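Local coordinates for type III export protein PSCE (Pseudomonas aeruginosa, PDB 2UWJ), which acts with PscG as a cytoplasmic chaperone of the type III secretion system, preventing premature polymerization of the needle protein PscF, at residues 27-38 against 50-61. Numbering follows the deposited sequence.
Sequences LQAALAECRREL and LQQQARALEGGL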
ATOM      1  N   LEU A  27     -20.673  -1.794   4.743  1.00 32.13           N
ATOM      2  CA  LEU A  27     -20.676  -1.371   6.148  1.00 29.92           C
ATOM      3  C   LEU A  27     -22.143  -1.282   6.650  1.00 29.91           C
ATOM      4  O   LEU A  27     -22.475  -1.745   7.735  1.00 31.92           O
ATOM      5  CB  LEU A  27     -19.998   0.011   6.275  1.00 25.64           C
ATOM      6  CG  LEU A  27     -18.471   0.052   6.016  1.00 32.87           C
ATOM      7  CD1 LEU A  27     -18.003   1.544   6.008  1.00 26.33           C
ATOM      8  CD2 LEU A  27     -17.719  -0.805   7.097  1.00 27.63           C
ATOM      9  N   GLN A  28     -22.991  -0.640   5.875  1.00 28.98           N
ATOM     10  CA  GLN A  28     -24.423  -0.513   6.238  1.00 34.09           C
ATOM     11  C   GLN A  28     -25.084  -1.887   6.359  1.00 31.25           C
ATOM     12  O   GLN A  28     -25.819  -2.148   7.312  1.00 33.67           O
ATOM     13  CB  GLN A  28     -25.152   0.317   5.200  1.00 30.16           C
ATOM     14  CG  GLN A  28     -24.653   1.729   5.118  1.00 36.39           C
ATOM     15  CD  GLN A  28     -25.357   2.492   4.015  1.00 41.04           C
ATOM     16  OE1 GLN A  28     -25.611   1.927   2.957  1.00 40.31           O
ATOM     17  NE2 GLN A  28     -25.676   3.779   4.253  1.00 42.04           N
ATOM     18  N   ALA A  29     -24.783  -2.787   5.422  1.00 35.94           N
ATOM     19  CA  ALA A  29     -25.354  -4.133   5.485  1.00 36.46           C
ATOM     20  C   ALA A  29     -24.904  -4.812   6.769  1.00 37.79           C
ATOM     21  O   ALA A  29     -25.734  -5.399   7.474  1.00 33.50           O
ATOM     22  CB  ALA A  29     -24.930  -4.980   4.263  1.00 39.90           C
ATOM     23  N   ALA A  30     -23.598  -4.754   7.084  1.00 32.57           N
ATOM     24  CA  ALA A  30     -23.102  -5.375   8.313  1.00 31.21           C
ATOM     25  C   ALA A  30     -23.711  -4.691   9.569  1.00 26.59           C
ATOM     26  O   ALA A  30     -24.025  -5.354  10.572  1.00 33.06           O
ATOM     27  CB  ALA A  30     -21.526  -5.324   8.363  1.00 31.02           C
ATOM     28  N   LEU A  31     -23.902  -3.385   9.533  1.00 28.69           N
ATOM     29  CA  LEU A  31     -24.464  -2.714  10.703  1.00 26.58           C
ATOM     30  C   LEU A  31     -25.953  -3.123  10.889  1.00 31.31           C
ATOM     31  O   LEU A  31     -26.441  -3.299  12.027  1.00 30.21           O
ATOM     32  CB  LEU A  31     -24.368  -1.207  10.538  1.00 28.41           C
ATOM     33  CG  LEU A  31     -25.055  -0.371  11.618  1.00 28.02           C
ATOM     34  CD1 LEU A  31     -24.488  -0.692  13.027  1.00 28.04           C
ATOM     35  CD2 LEU A  31     -24.914   1.118  11.236  1.00 30.04           C
ATOM     36  N   ALA A  32     -26.670  -3.294   9.781  1.00 31.60           N
ATOM     37  CA  ALA A  32     -28.102  -3.691   9.893  1.00 34.31           C
ATOM     38  C   ALA A  32     -28.231  -5.124  10.475  1.00 34.59           C
ATOM     39  O   ALA A  32     -29.091  -5.370  11.319  1.00 34.44           O
ATOM     40  CB  ALA A  32     -28.818  -3.562   8.501  1.00 27.09           C
ATOM     41  N   GLU A  33     -27.353  -6.045  10.077  1.00 35.29           N
ATOM     42  CA  GLU A  33     -27.401  -7.405  10.605  1.00 36.95           C
ATOM     43  C   GLU A  33     -27.100  -7.357  12.070  1.00 40.61           C
ATOM     44  O   GLU A  33     -27.683  -8.081  12.875  1.00 32.05           O
ATOM     45  CB  GLU A  33     -26.357  -8.330   9.971  1.00 39.19           C
ATOM     46  CG  GLU A  33     -26.407  -8.446   8.468  1.00 59.19           C
ATOM     47  CD  GLU A  33     -25.427  -9.496   7.925  1.00 68.07           C
ATOM     48  OE1 GLU A  33     -24.415  -9.799   8.610  1.00 73.88           O
ATOM     49  OE2 GLU A  33     -25.664 -10.013   6.806  1.00 74.22           O
ATOM     50  N   CYS A  34     -26.137  -6.505  12.417  1.00 36.70           N
ATOM     51  CA  CYS A  34     -25.739  -6.360  13.794  1.00 33.57           C
ATOM     52  C   CYS A  34     -26.935  -5.857  14.668  1.00 29.94           C
ATOM     53  O   CYS A  34     -27.215  -6.379  15.763  1.00 33.31           O
ATOM     54  CB  CYS A  34     -24.501  -5.399  13.833  1.00 35.70           C
ATOM     55  SG  CYS A  34     -23.635  -5.512  15.323  1.00 44.52           S
ATOM     56  N   ARG A  35     -27.656  -4.874  14.169  1.00 31.16           N
ATOM     57  CA  ARG A  35     -28.790  -4.315  14.905  1.00 34.46           C
ATOM     58  C   ARG A  35     -29.934  -5.334  14.978  1.00 34.25           C
ATOM     59  O   ARG A  35     -30.624  -5.421  15.986  1.00 34.07           O
ATOM     60  CB  ARG A  35     -29.257  -3.023  14.242  1.00 34.25           C
ATOM     61  CG  ARG A  35     -28.356  -1.826  14.575  1.00 39.58           C
ATOM     62  CD  ARG A  35     -28.719  -0.654  13.722  1.00 47.70           C
ATOM     63  NE  ARG A  35     -27.934   0.540  14.050  1.00 54.32           N
ATOM     64  CZ  ARG A  35     -27.794   1.594  13.241  1.00 53.09           C
ATOM     65  NH1 ARG A  35     -28.384   1.590  12.053  1.00 53.41           N
ATOM     66  NH2 ARG A  35     -27.068   2.656  13.614  1.00 57.04           N
ATOM     67  N   ARG A  36     -30.118  -6.099  13.919  1.00 34.27           N
ATOM     68  CA  ARG A  36     -31.157  -7.137  13.937  1.00 39.77           C
ATOM     69  C   ARG A  36     -30.821  -8.178  15.012  1.00 38.42           C
ATOM     70  O   ARG A  36     -31.676  -8.548  15.818  1.00 37.98           O
ATOM     71  CB  ARG A  36     -31.293  -7.815  12.563  1.00 43.56           C
ATOM     72  CG  ARG A  36     -31.876  -6.909  11.481  1.00 55.36           C
ATOM     73  CD  ARG A  36     -32.332  -7.728  10.241  1.00 63.11           C
ATOM     74  NE  ARG A  36     -31.231  -8.493   9.652  1.00 67.42           N
ATOM     75  CZ  ARG A  36     -30.421  -8.035   8.697  1.00 66.76           C
ATOM     76  NH1 ARG A  36     -30.596  -6.816   8.206  1.00 57.90           N
ATOM     77  NH2 ARG A  36     -29.412  -8.788   8.261  1.00 68.96           N
ATOM     78  N   GLU A  37     -29.577  -8.637  15.071  1.00 36.20           N
ATOM     79  CA  GLU A  37     -29.220  -9.625  16.077  1.00 37.25           C
ATOM     80  C   GLU A  37     -29.336  -9.069  17.526  1.00 39.23           C
ATOM     81  O   GLU A  37     -29.710  -9.795  18.456  1.00 40.37           O
ATOM     82  CB  GLU A  37     -27.819 -10.215  15.816  1.00 32.44           C
ATOM     83  CG  GLU A  37     -27.505 -11.335  16.798  1.00 43.02           C
ATOM     84  CD  GLU A  37     -26.165 -12.008  16.596  1.00 49.82           C
ATOM     85  OE1 GLU A  37     -25.746 -12.801  17.488  1.00 57.80           O
ATOM     86  OE2 GLU A  37     -25.522 -11.766  15.565  1.00 51.70           O
ATOM     87  N   LEU A  38     -29.044  -7.787  17.709  1.00 37.84           N
ATOM     88  CA  LEU A  38     -29.140  -7.170  19.014  1.00 32.35           C
ATOM     89  C   LEU A  38     -30.610  -7.160  19.416  1.00 36.42           C
ATOM     90  O   LEU A  38     -30.951  -7.401  20.574  1.00 36.97           O
ATOM     91  CB  LEU A  38     -28.627  -5.720  18.969  1.00 27.85           C
ATOM     92  CG  LEU A  38     -27.103  -5.639  19.265  1.00 23.26           C
ATOM     93  CD1 LEU A  38     -26.604  -4.320  18.665  1.00 29.09           C
ATOM     94  CD2 LEU A  38     -26.804  -5.797  20.792  1.00 26.14           C
ATOM     95  N   LEU A  50     -21.582  -7.488  20.302  1.00 26.64           N
ATOM     96  CA  LEU A  50     -22.342  -6.878  19.234  1.00 27.71           C
ATOM     97  C   LEU A  50     -22.385  -5.354  19.321  1.00 23.57           C
ATOM     98  O   LEU A  50     -22.388  -4.657  18.298  1.00 25.18           O
ATOM     99  CB  LEU A  50     -23.788  -7.401  19.231  1.00 29.79           C
ATOM    100  CG  LEU A  50     -24.006  -8.878  18.843  1.00 39.52           C
ATOM    101  CD1 LEU A  50     -25.541  -9.280  19.041  1.00 39.39           C
ATOM    102  CD2 LEU A  50     -23.584  -9.076  17.391  1.00 35.29           C
ATOM    103  N   GLN A  51     -22.470  -4.825  20.529  1.00 24.85           N
ATOM    104  CA  GLN A  51     -22.529  -3.376  20.659  1.00 28.94           C
ATOM    105  C   GLN A  51     -21.203  -2.755  20.189  1.00 27.80           C
ATOM    106  O   GLN A  51     -21.213  -1.733  19.518  1.00 25.12           O
ATOM    107  CB  GLN A  51     -22.787  -2.998  22.120  1.00 32.90           C
ATOM    108  CG  GLN A  51     -24.228  -3.270  22.520  1.00 46.28           C
ATOM    109  CD  GLN A  51     -24.924  -2.027  23.043  1.00 55.68           C
ATOM    110  OE1 GLN A  51     -24.711  -1.611  24.203  1.00 52.42           O
ATOM    111  NE2 GLN A  51     -25.746  -1.408  22.189  1.00 56.45           N
ATOM    112  N   GLN A  52     -20.086  -3.375  20.572  1.00 26.69           N
ATOM    113  CA  GLN A  52     -18.773  -2.884  20.159  1.00 28.84           C
ATOM    114  C   GLN A  52     -18.688  -3.005  18.623  1.00 32.72           C
ATOM    115  O   GLN A  52     -18.174  -2.104  17.933  1.00 27.62           O
ATOM    116  CB  GLN A  52     -17.661  -3.721  20.788  1.00 28.15           C
ATOM    117  CG  GLN A  52     -17.426  -3.408  22.283  1.00 34.92           C
ATOM    118  CD  GLN A  52     -16.222  -4.166  22.856  1.00 47.71           C
ATOM    119  OE1 GLN A  52     -16.309  -5.376  23.143  1.00 47.59           O
ATOM    120  NE2 GLN A  52     -15.087  -3.460  23.020  1.00 37.67           N
ATOM    121  N   GLN A  53     -19.201  -4.117  18.074  1.00 24.95           N
ATOM    122  CA  GLN A  53     -19.168  -4.260  16.636  1.00 27.25           C
ATOM    123  C   GLN A  53     -19.998  -3.195  15.943  1.00 31.54           C
ATOM    124  O   GLN A  53     -19.575  -2.615  14.914  1.00 30.12           O
ATOM    125  CB  GLN A  53     -19.663  -5.638  16.211  1.00 30.58           C
ATOM    126  CG  GLN A  53     -19.689  -5.730  14.709  1.00 35.12           C
ATOM    127  CD  GLN A  53     -19.358  -7.123  14.251  1.00 44.13           C
ATOM    128  OE1 GLN A  53     -20.200  -7.823  13.694  1.00 43.65           O
ATOM    129  NE2 GLN A  53     -18.117  -7.545  14.506  1.00 40.47           N
ATOM    130  N   ALA A  54     -21.202  -2.937  16.465  1.00 27.04           N
ATOM    131  CA  ALA A  54     -22.043  -1.899  15.869  1.00 26.71           C
ATOM    132  C   ALA A  54     -21.351  -0.526  15.960  1.00 28.41           C
ATOM    133  O   ALA A  54     -21.410   0.294  15.030  1.00 24.49           O
ATOM    134  CB  ALA A  54     -23.425  -1.823  16.604  1.00 24.16           C
ATOM    135  N   ARG A  55     -20.718  -0.250  17.089  1.00 25.82           N
ATOM    136  CA  ARG A  55     -20.094   1.064  17.175  1.00 28.68           C
ATOM    137  C   ARG A  55     -18.901   1.175  16.213  1.00 23.99           C
ATOM    138  O   ARG A  55     -18.624   2.260  15.694  1.00 24.64           O
ATOM    139  CB  ARG A  55     -19.676   1.351  18.609  1.00 29.03           C
ATOM    140  CG  ARG A  55     -20.888   1.659  19.584  1.00 31.82           C
ATOM    141  CD  ARG A  55     -20.266   1.907  20.957  1.00 42.55           C
ATOM    142  NE  ARG A  55     -21.166   1.658  22.079  1.00 54.66           N
ATOM    143  CZ  ARG A  55     -20.945   0.771  23.052  1.00 54.53           C
ATOM    144  NH1 ARG A  55     -19.837   0.000  23.077  1.00 52.59           N
ATOM    145  NH2 ARG A  55     -21.843   0.664  24.017  1.00 58.96           N
ATOM    146  N   ALA A  56     -18.193   0.069  15.998  1.00 22.95           N
ATOM    147  CA  ALA A  56     -17.042   0.083  15.061  1.00 25.27           C
ATOM    148  C   ALA A  56     -17.535   0.356  13.654  1.00 29.70           C
ATOM    149  O   ALA A  56     -16.955   1.118  12.913  1.00 24.84           O
ATOM    150  CB  ALA A  56     -16.328  -1.251  15.078  1.00 21.62           C
ATOM    151  N   LEU A  57     -18.641  -0.286  13.290  1.00 28.31           N
ATOM    152  CA  LEU A  57     -19.229  -0.102  11.966  1.00 28.72           C
ATOM    153  C   LEU A  57     -19.767   1.317  11.800  1.00 27.26           C
ATOM    154  O   LEU A  57     -19.552   1.948  10.745  1.00 26.69           O
ATOM    155  CB  LEU A  57     -20.347  -1.143  11.757  1.00 25.80           C
ATOM    156  CG  LEU A  57     -19.863  -2.565  11.491  1.00 25.86           C
ATOM    157  CD1 LEU A  57     -21.108  -3.569  11.596  1.00 31.16           C
ATOM    158  CD2 LEU A  57     -19.228  -2.623  10.095  1.00 23.45           C
ATOM    159  N   GLU A  58     -20.473   1.823  12.819  1.00 25.88           N
ATOM    160  CA  GLU A  58     -20.981   3.211  12.763  1.00 24.89           C
ATOM    161  C   GLU A  58     -19.760   4.154  12.665  1.00 28.95           C
ATOM    162  O   GLU A  58     -19.829   5.160  11.987  1.00 24.44           O
ATOM    163  CB  GLU A  58     -21.736   3.574  14.036  1.00 33.88           C
ATOM    164  CG  GLU A  58     -23.135   3.001  14.063  1.00 36.52           C
ATOM    165  CD  GLU A  58     -23.786   3.106  15.427  1.00 46.24           C
ATOM    166  OE1 GLU A  58     -23.095   3.436  16.431  1.00 44.18           O
ATOM    167  OE2 GLU A  58     -25.002   2.829  15.479  1.00 48.42           O
ATOM    168  N   GLY A  59     -18.668   3.832  13.379  1.00 25.73           N
ATOM    169  CA  GLY A  59     -17.477   4.680  13.271  1.00 28.26           C
ATOM    170  C   GLY A  59     -16.900   4.646  11.840  1.00 25.40           C
ATOM    171  O   GLY A  59     -16.462   5.673  11.281  1.00 25.06           O
ATOM    172  N   GLY A  60     -16.875   3.455  11.248  1.00 24.27           N
ATOM    173  CA  GLY A  60     -16.382   3.335   9.875  1.00 24.52           C
ATOM    174  C   GLY A  60     -17.196   4.171   8.892  1.00 25.95           C
ATOM    175  O   GLY A  60     -16.642   4.793   7.981  1.00 23.66           O
ATOM    176  N   LEU A  61     -18.526   4.155   9.045  1.00 28.89           N
ATOM    177  CA  LEU A  61     -19.418   4.924   8.162  1.00 28.85           C
ATOM    178  C   LEU A  61     -19.179   6.415   8.366  1.00 29.90           C
ATOM    179  O   LEU A  61     -19.172   7.208   7.411  1.00 29.07           O
ATOM    180  CB  LEU A  61     -20.894   4.571   8.459  1.00 29.17           C
ATOM    181  CG  LEU A  61     -21.244   3.171   7.896  1.00 29.18           C
ATOM    182  CD1 LEU A  61     -22.505   2.637   8.606  1.00 28.39           C
ATOM    183  CD2 LEU A  61     -21.508   3.276   6.377  1.00 29.14           C
TER
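Arg35 and Glu58 make the one hydrogen bond between the two helices, a salt bridge at the edge of a largely apolar interface. NH2 of Arg35 donates a hydrogen bond to OE2 of Glu58 at 2.8 Å, with a bent N-H...O angle of 147°. OE2 accepts it with its anti lone pair and lies a little out of the guanidinium plane; that plane and the carboxylate are turned 59° from each other. CD2 of Leu31 lies over one guanidinium face, off its centre, and a bound nickel ion sits about 3 Å from the Arg35 side chain.

Inward of this bridge Leu31 is a knob in the hole formed by Ala54, Leu57, Glu58 and Leu61. With CG anti to the backbone N, it sends CD1 to CB of Ala54 at 3.9 Å and CD2 to CG of Glu58 at 3.8 Å. Leu57 answers from the other helix, its CD2 meeting CD2 of Leu27 at 3.8 Å. SG of buried Cys34 lies 3.3 Å from O of Leu50, the carbonyl that accepts the helical bond from N of Ala54. Leu50 lies across the extended chain of Glu37, its CD1 3.6 Å from CG of Glu37, while the acid's OE1 is paired with Arg46.

PscG, a separate chain, packs nearby, its Leu9 lying on Leu27. Segments 27-38 and 50-61, on helices 18-40 and 44-68, run nearly antiparallel at 154°, their axes approaching to 9.3 Å: an antiparallel helical hairpin in which Leu31 packs knob-into-hole, consistent with the coiled coil predicted for 19-40.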